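PDB 5IPW: oligopeptide ABC transporter, periplasmic oligopeptide-binding protein, putative from Thermotoga maritima MSB8, which probably binds peptides in the periplasm and delivers them to an ABC transporter for uptake across the membrane. Local coordinates for residues 359-364 / 418-423; 99-104 / 112-117. All coordinates share one frame; numbering follows the deposited sequence.

Contact 1: 359-364 / 418-423; sequences VRFRQA and DEMGLK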
loop_
_atom_site.group_PDB
_atom_site.type_symbol
_atom_site.label_atom_id
_atom_site.label_comp_id
_atom_site.label_asym_id
_atom_site.label_seq_id
_atom_site.Cartn_x
_atom_site.Cartn_y
_atom_site.Cartn_z
ATOM N N VAL A 359 -19.894 6.703 -24.806
ATOM C CA VAL A 359 -19.867 5.613 -23.825
ATOM C C VAL A 359 -20.063 4.251 -24.487
ATOM O O VAL A 359 -19.367 3.278 -24.176
ATOM C CB VAL A 359 -20.982 5.778 -22.768
ATOM C CG1 VAL A 359 -20.880 4.679 -21.718
ATOM C CG2 VAL A 359 -20.920 7.152 -22.104
ATOM N N ARG A 360 -21.030 4.199 -25.395
ATOM C CA ARG A 360 -21.389 2.973 -26.095
ATOM C C ARG A 360 -20.221 2.359 -26.855
ATOM O O ARG A 360 -20.129 1.139 -26.966
ATOM C CB ARG A 360 -22.559 3.251 -27.040
ATOM C CG ARG A 360 -23.872 3.506 -26.302
ATOM C CD ARG A 360 -24.630 4.700 -26.856
ATOM N NE ARG A 360 -24.839 4.591 -28.298
ATOM C CZ ARG A 360 -25.354 5.549 -29.064
ATOM N NH1 ARG A 360 -25.726 6.716 -28.543
ATOM N NH2 ARG A 360 -25.495 5.333 -30.364
ATOM N N PHE A 361 -19.334 3.206 -27.376
ATOM C CA PHE A 361 -18.137 2.722 -28.054
ATOM C C PHE A 361 -17.243 1.973 -27.069
ATOM O O PHE A 361 -16.682 0.921 -27.401
ATOM C CB PHE A 361 -17.355 3.863 -28.731
ATOM C CG PHE A 361 -16.162 3.380 -29.524
ATOM C CD1 PHE A 361 -16.337 2.583 -30.652
ATOM C CD2 PHE A 361 -14.866 3.682 -29.123
ATOM C CE1 PHE A 361 -15.246 2.109 -31.374
ATOM C CE2 PHE A 361 -13.773 3.212 -29.845
ATOM C CZ PHE A 361 -13.963 2.422 -30.971
ATOM N N ARG A 362 -17.124 2.509 -25.857
ATOM C CA ARG A 362 -16.285 1.892 -24.822
ATOM C C ARG A 362 -16.935 0.604 -24.309
ATOM O O ARG A 362 -16.292 -0.452 -24.289
ATOM C CB ARG A 362 -16.008 2.882 -23.687
ATOM C CG ARG A 362 -15.381 4.181 -24.183
ATOM C CD ARG A 362 -14.832 5.039 -23.063
ATOM N NE ARG A 362 -15.870 5.593 -22.192
ATOM C CZ ARG A 362 -16.344 6.840 -22.247
ATOM N NH1 ARG A 362 -15.920 7.717 -23.158
ATOM N NH2 ARG A 362 -17.275 7.217 -21.377
ATOM N N GLN A 363 -18.217 0.691 -23.939
ATOM C CA GLN A 363 -19.011 -0.495 -23.581
ATOM C C GLN A 363 -18.779 -1.609 -24.603
ATOM O O GLN A 363 -18.461 -2.755 -24.244
ATOM C CB GLN A 363 -20.502 -0.150 -23.509
ATOM C CG GLN A 363 -20.872 0.733 -22.324
ATOM C CD GLN A 363 -22.296 1.276 -22.379
ATOM O OE1 GLN A 363 -23.013 1.089 -23.363
ATOM N NE2 GLN A 363 -22.709 1.960 -21.315
ATOM N N ALA A 364 -18.913 -1.248 -25.879
ATOM C CA ALA A 364 -18.680 -2.176 -26.984
ATOM C C ALA A 364 -17.261 -2.741 -26.971
ATOM O O ALA A 364 -17.065 -3.948 -27.136
ATOM C CB ALA A 364 -18.961 -1.489 -28.314
ATOM N N ASP A 418 -23.402 -0.820 -34.222
ATOM C CA ASP A 418 -24.493 -0.583 -35.173
ATOM C C ASP A 418 -25.426 0.510 -34.656
ATOM O O ASP A 418 -25.878 1.351 -35.429
ATOM C CB ASP A 418 -25.284 -1.866 -35.452
ATOM C CG ASP A 418 -24.419 -2.986 -36.021
ATOM O OD1 ASP A 418 -23.342 -2.695 -36.588
ATOM O OD2 ASP A 418 -24.816 -4.164 -35.897
ATOM N N GLU A 419 -25.696 0.510 -33.353
ATOM C CA GLU A 419 -26.507 1.569 -32.745
ATOM C C GLU A 419 -25.909 2.963 -32.958
ATOM O O GLU A 419 -26.649 3.936 -33.092
ATOM C CB GLU A 419 -26.720 1.331 -31.239
ATOM C CG GLU A 419 -28.006 0.590 -30.876
ATOM C CD GLU A 419 -27.819 -0.903 -30.647
ATOM O OE1 GLU A 419 -28.730 -1.684 -30.999
ATOM O OE2 GLU A 419 -26.777 -1.304 -30.096
ATOM N N MET A 420 -24.579 3.058 -32.971
ATOM C CA MET A 420 -23.887 4.345 -33.139
ATOM C C MET A 420 -23.959 4.887 -34.568
ATOM O O MET A 420 -23.940 6.100 -34.777
ATOM C CB MET A 420 -22.422 4.226 -32.704
ATOM C CG MET A 420 -22.225 3.924 -31.224
ATOM S SD MET A 420 -20.508 3.568 -30.773
ATOM C CE MET A 420 -19.644 4.945 -31.528
ATOM N N GLY A 421 -24.053 3.986 -35.540
ATOM C CA GLY A 421 -24.061 4.367 -36.943
ATOM C C GLY A 421 -22.742 4.076 -37.618
ATOM O O GLY A 421 -22.511 4.509 -38.740
ATOM N N LEU A 422 -21.871 3.338 -36.942
ATOM C CA LEU A 422 -20.615 2.919 -37.540
ATOM C C LEU A 422 -20.896 1.767 -38.494
ATOM O O LEU A 422 -20.931 0.606 -38.098
ATOM C CB LEU A 422 -19.603 2.524 -36.460
ATOM C CG LEU A 422 -19.326 3.600 -35.396
ATOM C CD1 LEU A 422 -18.318 3.086 -34.381
ATOM C CD2 LEU A 422 -18.855 4.914 -36.009
ATOM N N LYS A 423 -21.104 2.113 -39.756
ATOM C CA LYS A 423 -21.507 1.153 -40.778
ATOM C C LYS A 423 -20.329 0.287 -41.201
ATOM O O LYS A 423 -19.213 0.781 -41.337
ATOM C CB LYS A 423 -22.049 1.899 -41.999
ATOM C CG LYS A 423 -23.221 2.833 -41.703
ATOM C CD LYS A 423 -23.279 4.015 -42.662
ATOM C CE LYS A 423 -23.707 3.591 -44.061
ATOM N NZ LYS A 423 -23.800 4.753 -44.986
HETATM O O HOH W 1 -26.663 6.440 -32.467
#

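Contact 2: 99-104 / 112-117; sequences AKSWEV and IFHLRK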
loop_
_atom_site.group_PDB
_atom_site.type_symbol
_atom_site.label_atom_id
_atom_site.label_comp_id
_atom_site.label_asym_id
_atom_site.label_seq_id
_atom_site.Cartn_x
_atom_site.Cartn_y
_atom_site.Cartn_z
ATOM N N ALA A 99 -1.483 3.943 20.256
ATOM C CA ALA A 99 -2.577 4.726 20.797
ATOM C C ALA A 99 -3.747 3.801 21.103
ATOM O O ALA A 99 -4.155 3.011 20.259
ATOM C CB ALA A 99 -3.003 5.792 19.805
ATOM N N LYS A 100 -4.281 3.896 22.319
ATOM C CA LYS A 100 -5.490 3.154 22.681
ATOM C C LYS A 100 -6.752 3.787 22.081
ATOM O O LYS A 100 -7.725 3.090 21.777
ATOM C CB LYS A 100 -5.609 3.004 24.194
ATOM C CG LYS A 100 -5.818 4.292 24.968
ATOM C CD LYS A 100 -5.551 4.067 26.450
ATOM C CE LYS A 100 -6.078 5.211 27.300
ATOM N NZ LYS A 100 -6.671 4.713 28.574
ATOM N N SER A 101 -6.735 5.100 21.898
ATOM C CA SER A 101 -7.867 5.802 21.288
ATOM C C SER A 101 -7.428 7.155 20.791
ATOM O O SER A 101 -6.425 7.711 21.249
ATOM C CB SER A 101 -9.022 5.978 22.280
ATOM O OG SER A 101 -8.599 6.669 23.444
ATOM N N TRP A 102 -8.181 7.668 19.830
ATOM C CA TRP A 102 -7.877 8.951 19.232
ATOM C C TRP A 102 -9.157 9.727 19.008
ATOM O O TRP A 102 -10.257 9.229 19.240
ATOM C CB TRP A 102 -7.079 8.781 17.934
ATOM C CG TRP A 102 -7.661 7.786 16.980
ATOM C CD1 TRP A 102 -8.402 8.050 15.870
ATOM C CD2 TRP A 102 -7.531 6.363 17.048
ATOM N NE1 TRP A 102 -8.749 6.882 15.244
ATOM C CE2 TRP A 102 -8.229 5.829 15.948
ATOM C CE3 TRP A 102 -6.897 5.489 17.937
ATOM C CZ2 TRP A 102 -8.311 4.459 15.711
ATOM C CZ3 TRP A 102 -6.984 4.129 17.706
ATOM C CH2 TRP A 102 -7.684 3.625 16.602
ATOM N N GLU A 103 -8.992 10.961 18.558
ATOM C CA GLU A 103 -10.053 11.936 18.601
ATOM C C GLU A 103 -9.815 12.918 17.472
ATOM O O GLU A 103 -8.719 13.461 17.349
ATOM C CB GLU A 103 -9.990 12.639 19.949
ATOM C CG GLU A 103 -11.330 12.875 20.603
ATOM C CD GLU A 103 -11.185 13.440 22.002
ATOM O OE1 GLU A 103 -10.167 13.150 22.670
ATOM O OE2 GLU A 103 -12.095 14.181 22.432
ATOM N N VAL A 104 -10.828 13.115 16.634
ATOM C CA VAL A 104 -10.749 14.069 15.530
ATOM C C VAL A 104 -11.638 15.263 15.860
ATOM O O VAL A 104 -12.855 15.106 15.995
ATOM C CB VAL A 104 -11.228 13.446 14.207
ATOM C CG1 VAL A 104 -10.872 14.359 13.042
ATOM C CG2 VAL A 104 -10.629 12.060 14.015
ATOM N N ILE A 112 -6.191 14.325 18.419
ATOM C CA ILE A 112 -5.606 13.932 19.697
ATOM C C ILE A 112 -5.424 12.422 19.697
ATOM O O ILE A 112 -6.351 11.686 19.371
ATOM C CB ILE A 112 -6.500 14.336 20.895
ATOM C CG1 ILE A 112 -6.286 15.805 21.268
ATOM C CG2 ILE A 112 -6.182 13.496 22.128
ATOM C CD1 ILE A 112 -6.752 16.803 20.236
ATOM N N PHE A 113 -4.229 11.969 20.067
ATOM C CA PHE A 113 -3.963 10.545 20.263
ATOM C C PHE A 113 -3.671 10.283 21.731
ATOM O O PHE A 113 -2.839 10.963 22.338
ATOM C CB PHE A 113 -2.784 10.080 19.410
ATOM C CG PHE A 113 -3.079 10.033 17.944
ATOM C CD1 PHE A 113 -3.687 8.924 17.386
ATOM C CD2 PHE A 113 -2.747 11.099 17.122
ATOM C CE1 PHE A 113 -3.971 8.878 16.029
ATOM C CE2 PHE A 113 -3.020 11.058 15.767
ATOM C CZ PHE A 113 -3.635 9.945 15.218
ATOM N N HIS A 114 -4.361 9.288 22.287
ATOM C CA HIS A 114 -4.218 8.922 23.686
ATOM C C HIS A 114 -3.318 7.708 23.814
ATOM O O HIS A 114 -3.650 6.621 23.345
ATOM C CB HIS A 114 -5.584 8.629 24.296
ATOM C CG HIS A 114 -6.514 9.799 24.256
ATOM N ND1 HIS A 114 -6.571 10.737 25.265
ATOM C CD2 HIS A 114 -7.407 10.196 23.319
ATOM C CE1 HIS A 114 -7.470 11.653 24.955
ATOM N NE2 HIS A 114 -7.990 11.350 23.779
ATOM N N LEU A 115 -2.179 7.908 24.462
ATOM C CA LEU A 115 -1.155 6.887 24.563
ATOM C C LEU A 115 -1.383 6.008 25.778
ATOM O O LEU A 115 -2.269 6.274 26.592
ATOM C CB LEU A 115 0.224 7.543 24.642
ATOM C CG LEU A 115 0.548 8.546 23.533
ATOM C CD1 LEU A 115 1.993 9.003 23.662
ATOM C CD2 LEU A 115 0.296 7.956 22.157
ATOM N N ARG A 116 -0.557 4.973 25.896
ATOM C CA ARG A 116 -0.730 3.951 26.906
ATOM C C ARG A 116 0.348 4.202 27.944
ATOM O O ARG A 116 1.544 4.157 27.643
ATOM C CB ARG A 116 -0.626 2.553 26.279
ATOM C CG ARG A 116 -1.139 2.504 24.838
ATOM C CD ARG A 116 -0.938 1.164 24.145
ATOM N NE ARG A 116 -2.034 0.294 24.512
ATOM C CZ ARG A 116 -3.063 -0.037 23.744
ATOM N NH1 ARG A 116 -3.181 0.365 22.485
ATOM N NH2 ARG A 116 -3.996 -0.814 24.262
ATOM N N LYS A 117 -0.090 4.519 29.157
ATOM C CA LYS A 117 0.809 4.834 30.246
ATOM C C LYS A 117 1.627 3.604 30.629
ATOM O O LYS A 117 1.105 2.496 30.708
ATOM C CB LYS A 117 0.013 5.349 31.451
ATOM C CG LYS A 117 0.841 5.638 32.702
ATOM C CD LYS A 117 -0.027 6.204 33.824
ATOM C CE LYS A 117 0.636 6.075 35.192
ATOM N NZ LYS A 117 1.831 6.949 35.354
#

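Contact 1: 359-364 / 418-423
Met420, near the C-terminal end of helix 410-420, reaches over to Arg360 and Phe361 on helix 359-367. Its CB lies 4.0 Å from Arg360 NH2. Met420 CG comes to 3.7 Å from Arg360 NH2, and the two side chains slide past each other in opposite directions. With CG anti to the carbonyl carbon (chi1 -64°) and the next torsion extended, Met420 SD is carried to the backbone of the facing helix, 3.6 Å from Phe361 N. A bend at the last torsion (chi3 50°) turns Met420 CE onto the phenylalanine, 3.8 Å from Phe361 CB and obliquely placed against its ring. Leu422 CD1 meets Phe361 CD1 at 4.3 Å, also obliquely, and Leu422 continues onto Leu439. From the preceding turn of helix 410-420, Leu416 touches the Arg360 side chain, and Leu417 touches Phe361 and Ala364.

The polar half is made by the Arg360 tip. Bends at chi2 and chi3 bring its guanidinium to the last turn of helix 410-420, where a water in the guanidinium plane accepts from Arg360 NH2 at 2.6 Å. That water donates to Glu419 O, also at 2.6 Å. Gly421, with positive phi, then takes the chain out of the helix. A positive guanidinium beside the Glu419 carbonyl, near the helix's C-terminal end, is probably favourable electrostatically. The chemistry therefore divides: sulfur and hydrocarbon pack around buried Phe361, while arginine, water and a main-chain carbonyl join the two helices at the more accessible rim.

Contact 2: 99-104 / 112-117
A beta hairpin, strands 94-105 and 110-115, brings these segments together; the axes of 101-104 and 112-115 approach to 4.7 Å and run antiparallel at 167°. Ser101 and His114 form a hydrogen-bonded pair in which His114 N donates to Ser101 O at 2.8 Å, and next to it Lys100 N donates to His114 O at 3.0 Å. Towards the turn, Ile112 N donates to Glu103 O at 2.9 Å, and the return bond from Glu103 N to Ile112 O is weak. On the face carrying Ser101, Glu103 and His114, the imidazole is held by its edge: His114 NE2 donates to Glu103 OE1 in a straight bond (169°) of 3.0 Å, with ring and carboxylate nearly coplanar, while Ile112 CG2 lies over one face of the ring.

Both strands belong to a five-stranded antiparallel sheet, where strand 110-115 also pairs with strand 166-171. On the other face Trp102 CB packs against Phe113 CD1 at 3.4 Å, and the planes of the Trp102 five-membered ring and the Phe113 ring are inclined at 35°, an oblique pair. At the corner, Lys100 CA and CB lie over a face of the Arg116 guanidinium, CB toward its rim; Arg116 NE donates to the backbone O of Glu46, whose carboxylate forms a salt bridge with Lys100 NZ.

Overall arrangement
Contacts 1 and 2 lie on opposite sides of the chain's centre, their own centres about 56 Å apart and their nearest atoms about 36 Å apart. Both lie in the part of the chain belonging to the family 5 solute-binding proteins, yet they hold different elements. Both are partly buried, contact 1 nearer the periphery: it joins two helices distant in sequence and the turn after one of them, with one exposed participant. Contact 2 joins neighbouring strands of one hairpin, and half of its touching residues are buried. Contact 1 relies on apolar side chains and a water held by a backbone carbonyl, whereas contact 2 has direct backbone bonds plus a histidine-carboxylate bond and buries more than twice the surface.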